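Local coordinates for protein Ala-tRNApro hydrolase ProX (Aeropyrum pernix, PDB 1WDV) that probably hydrolyses mischarged aminoacyl-tRNA, as a free-standing trans-editing deacylase thought to remove alanine from tRNA(Pro), at residues V55-K64 with N106-L115. Residues are numbered along the deposited sequence; the frame is centred on the assembly and turned at random.
Sequences VYAVVIPGDK and NIVLVVDRIL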
loop_
_atom_site.group_PDB
_atom_site.type_symbol
_atom_site.label_atom_id
_atom_site.label_comp_id
_atom_site.label_asym_id
_atom_site.label_seq_id
_atom_site.Cartn_x
_atom_site.Cartn_y
_atom_site.Cartn_z
ATOM N N VAL A 55 -11.936 8.228 -0.268
ATOM C CA VAL A 55 -10.497 8.045 -0.312
ATOM C C VAL A 55 -10.203 6.565 -0.253
ATOM O O VAL A 55 -10.728 5.849 0.606
ATOM C CB VAL A 55 -9.802 8.744 0.863
ATOM C CG1 VAL A 55 -8.278 8.599 0.723
ATOM C CG2 VAL A 55 -10.220 10.247 0.887
ATOM N N TYR A 56 -9.340 6.117 -1.155
ATOM C CA TYR A 56 -8.951 4.721 -1.219
ATOM C C TYR A 56 -7.430 4.556 -1.130
ATOM O O TYR A 56 -6.684 5.455 -1.525
ATOM C CB TYR A 56 -9.399 4.118 -2.547
ATOM C CG TYR A 56 -10.856 4.293 -2.871
ATOM C CD1 TYR A 56 -11.321 5.501 -3.390
ATOM C CD2 TYR A 56 -11.765 3.257 -2.662
ATOM C CE1 TYR A 56 -12.663 5.687 -3.702
ATOM C CE2 TYR A 56 -13.137 3.441 -2.973
ATOM C CZ TYR A 56 -13.555 4.665 -3.493
ATOM O OH TYR A 56 -14.882 4.896 -3.790
ATOM N N ALA A 57 -6.990 3.429 -0.580
ATOM C CA ALA A 57 -5.560 3.081 -0.506
ATOM C C ALA A 57 -5.547 1.811 -1.364
ATOM O O ALA A 57 -6.205 0.835 -1.042
ATOM C CB ALA A 57 -5.144 2.768 0.926
ATOM N N VAL A 58 -4.788 1.851 -2.455
ATOM C CA VAL A 58 -4.764 0.761 -3.420
ATOM C C VAL A 58 -3.358 0.168 -3.478
ATOM O O VAL A 58 -2.410 0.840 -3.874
ATOM C CB VAL A 58 -5.183 1.323 -4.817
ATOM C CG1 VAL A 58 -5.357 0.163 -5.831
ATOM C CG2 VAL A 58 -6.505 2.123 -4.666
ATOM N N VAL A 59 -3.243 -1.102 -3.096
ATOM C CA VAL A 59 -1.962 -1.783 -3.060
ATOM C C VAL A 59 -1.720 -2.564 -4.333
ATOM O O VAL A 59 -2.479 -3.489 -4.662
ATOM C CB VAL A 59 -1.890 -2.758 -1.855
ATOM C CG1 VAL A 59 -0.533 -3.372 -1.777
ATOM C CG2 VAL A 59 -2.196 -1.985 -0.552
ATOM N N ILE A 60 -0.659 -2.180 -5.054
ATOM C CA ILE A 60 -0.319 -2.828 -6.317
ATOM C C ILE A 60 1.158 -3.208 -6.387
ATOM O O ILE A 60 1.978 -2.717 -5.599
ATOM C CB ILE A 60 -0.655 -1.924 -7.553
ATOM C CG1 ILE A 60 0.275 -0.712 -7.601
ATOM C CG2 ILE A 60 -2.133 -1.434 -7.474
ATOM C CD1 ILE A 60 0.158 0.095 -8.937
ATOM N N PRO A 61 1.508 -4.131 -7.295
ATOM C CA PRO A 61 2.898 -4.584 -7.488
ATOM C C PRO A 61 3.764 -3.401 -7.900
ATOM O O PRO A 61 3.312 -2.507 -8.605
ATOM C CB PRO A 61 2.797 -5.602 -8.617
ATOM C CG PRO A 61 1.382 -6.052 -8.562
ATOM C CD PRO A 61 0.599 -4.824 -8.220
ATOM N N GLY A 62 5.022 -3.422 -7.488
ATOM C CA GLY A 62 5.920 -2.318 -7.769
ATOM C C GLY A 62 6.266 -2.086 -9.217
ATOM O O GLY A 62 6.676 -0.957 -9.577
ATOM N N ASP A 63 6.136 -3.140 -10.030
ATOM C CA ASP A 63 6.428 -3.036 -11.453
ATOM C C ASP A 63 5.190 -2.709 -12.288
ATOM O O ASP A 63 5.219 -2.835 -13.507
ATOM C CB ASP A 63 7.128 -4.312 -11.980
ATOM C CG ASP A 63 6.328 -5.589 -11.743
ATOM O OD1 ASP A 63 5.303 -5.553 -11.041
ATOM O OD2 ASP A 63 6.743 -6.652 -12.269
ATOM N N LYS A 64 4.107 -2.264 -11.648
ATOM C CA LYS A 64 2.904 -1.886 -12.406
ATOM C C LYS A 64 2.488 -0.483 -12.000
ATOM O O LYS A 64 3.081 0.118 -11.109
ATOM C CB LYS A 64 1.735 -2.833 -12.104
ATOM C CG LYS A 64 2.044 -4.316 -12.267
ATOM C CD LYS A 64 2.092 -4.740 -13.720
ATOM C CE LYS A 64 2.108 -6.277 -13.820
ATOM N NZ LYS A 64 2.359 -6.694 -15.226
ATOM N N ASN A 106 -11.522 6.222 7.363
ATOM C CA ASN A 106 -12.380 6.525 6.229
ATOM C C ASN A 106 -11.788 5.972 4.942
ATOM O O ASN A 106 -12.496 5.807 3.950
ATOM C CB ASN A 106 -12.564 8.031 6.069
ATOM C CG ASN A 106 -11.248 8.755 5.804
ATOM O OD1 ASN A 106 -10.306 8.621 6.577
ATOM N ND2 ASN A 106 -11.177 9.518 4.703
ATOM N N ILE A 107 -10.487 5.687 4.960
ATOM C CA ILE A 107 -9.837 5.204 3.748
ATOM C C ILE A 107 -10.148 3.741 3.484
ATOM O O ILE A 107 -9.969 2.883 4.340
ATOM C CB ILE A 107 -8.322 5.466 3.834
ATOM C CG1 ILE A 107 -8.104 6.975 4.042
ATOM C CG2 ILE A 107 -7.630 4.926 2.547
ATOM C CD1 ILE A 107 -6.649 7.425 3.996
ATOM N N VAL A 108 -10.633 3.482 2.277
ATOM C CA VAL A 108 -11.019 2.149 1.857
ATOM C C VAL A 108 -9.844 1.436 1.217
ATOM O O VAL A 108 -9.264 1.944 0.245
ATOM C CB VAL A 108 -12.153 2.260 0.855
ATOM C CG1 VAL A 108 -12.504 0.886 0.303
ATOM C CG2 VAL A 108 -13.349 2.939 1.534
ATOM N N LEU A 109 -9.520 0.245 1.725
ATOM C CA LEU A 109 -8.386 -0.509 1.187
ATOM C C LEU A 109 -8.763 -1.445 0.032
ATOM O O LEU A 109 -9.767 -2.166 0.108
ATOM C CB LEU A 109 -7.748 -1.327 2.320
ATOM C CG LEU A 109 -6.520 -2.188 1.998
ATOM C CD1 LEU A 109 -5.374 -1.255 1.632
ATOM C CD2 LEU A 109 -6.144 -3.046 3.201
ATOM N N VAL A 110 -7.962 -1.412 -1.027
ATOM C CA VAL A 110 -8.164 -2.256 -2.224
ATOM C C VAL A 110 -6.825 -2.945 -2.497
ATOM O O VAL A 110 -5.788 -2.296 -2.510
ATOM C CB VAL A 110 -8.549 -1.390 -3.466
ATOM C CG1 VAL A 110 -8.719 -2.270 -4.706
ATOM C CG2 VAL A 110 -9.835 -0.596 -3.192
ATOM N N VAL A 111 -6.843 -4.256 -2.735
ATOM C CA VAL A 111 -5.600 -5.004 -2.983
ATOM C C VAL A 111 -5.659 -5.656 -4.354
ATOM O O VAL A 111 -6.645 -6.318 -4.687
ATOM C CB VAL A 111 -5.396 -6.095 -1.893
ATOM C CG1 VAL A 111 -4.144 -6.918 -2.180
ATOM C CG2 VAL A 111 -5.204 -5.413 -0.535
ATOM N N ASP A 112 -4.635 -5.438 -5.179
ATOM C CA ASP A 112 -4.647 -6.069 -6.494
ATOM C C ASP A 112 -4.503 -7.581 -6.366
ATOM O O ASP A 112 -3.597 -8.067 -5.694
ATOM C CB ASP A 112 -3.551 -5.544 -7.396
ATOM C CG ASP A 112 -3.774 -5.978 -8.834
ATOM O OD1 ASP A 112 -3.554 -7.168 -9.165
ATOM O OD2 ASP A 112 -4.227 -5.156 -9.633
ATOM N N ARG A 113 -5.373 -8.334 -7.038
ATOM C CA ARG A 113 -5.339 -9.787 -6.871
ATOM C C ARG A 113 -4.063 -10.461 -7.350
ATOM O O ARG A 113 -3.773 -11.568 -6.907
ATOM C CB ARG A 113 -6.573 -10.461 -7.525
ATOM C CG ARG A 113 -6.327 -11.107 -8.857
ATOM C CD ARG A 113 -7.584 -11.664 -9.503
ATOM N NE ARG A 113 -8.647 -10.681 -9.650
ATOM C CZ ARG A 113 -9.720 -10.607 -8.869
ATOM N NH1 ARG A 113 -9.897 -11.459 -7.859
ATOM N NH2 ARG A 113 -10.633 -9.673 -9.104
ATOM N N ILE A 114 -3.304 -9.810 -8.231
ATOM C CA ILE A 114 -2.063 -10.436 -8.695
ATOM C C ILE A 114 -1.102 -10.653 -7.512
ATOM O O ILE A 114 -0.204 -11.497 -7.575
ATOM C CB ILE A 114 -1.385 -9.591 -9.827
ATOM C CG1 ILE A 114 -0.269 -10.399 -10.486
ATOM C CG2 ILE A 114 -0.799 -8.333 -9.274
ATOM C CD1 ILE A 114 0.192 -9.805 -11.797
ATOM N N LEU A 115 -1.317 -9.935 -6.411
ATOM C CA LEU A 115 -0.450 -10.102 -5.259
ATOM C C LEU A 115 -0.830 -11.274 -4.356
ATOM O O LEU A 115 -0.040 -11.679 -3.522
ATOM C CB LEU A 115 -0.469 -8.830 -4.399
ATOM C CG LEU A 115 0.076 -7.562 -5.065
ATOM C CD1 LEU A 115 -0.219 -6.383 -4.135
ATOM C CD2 LEU A 115 1.586 -7.710 -5.339
HETATM O O HOH W 1 -13.676 7.008 1.630
#
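Ile-107 reaches two residues of the neighbouring strand with its two branches: its CG1 meets Val-55 CG1 at 3.7 Å. Ile-107 CG2, anti to the backbone N, lies 3.7 Å from Ala-57 CB. Ala-57 is small enough to admit this methyl together with Leu-109 CD1, which also touches Val-59 CG2 (3.9 Å). An alanine in place of Ile-107 would probably strip Val-55 CG1 and Ala-57 CB of these partners and open a gap beside them. The backbones behind these contacts belong to strands 55-61 and 108-112, parallel neighbours (axes 24° apart) in the mixed five-stranded sheet of this aminoacyl-tRNA editing fold, joined by five backbone hydrogen bonds from Val-108 N to Val-55 O through Asp-112 N to Val-59 O (3.0 Å); beta-branched valines suit such extended backbone. On the other face Tyr-56 sets its apolar ring flank alongside Val-108, CD2 3.7 Å from Val-108 CB, while its polar OH is hydrogen-bonded to Asp-50 OD2. Helix 68-75 covers Tyr-56, Val-58 and Val-110, whereas helix 136-143 packs on Leu-109 and Val-111. Past the strand end, Asp-112 OD1 takes Ile-114 N at 2.8 Å with its anti lone pair, an Asx turn at the head of 3-10 segment 113-115, where Leu-115 CD2 lies 3.6 Å from Pro-61 CG. Asp-112 OD2 is hydrogen-bonded to Val-150 N and Ser-151 OG, giving both oxygens of the buried carboxylate partners.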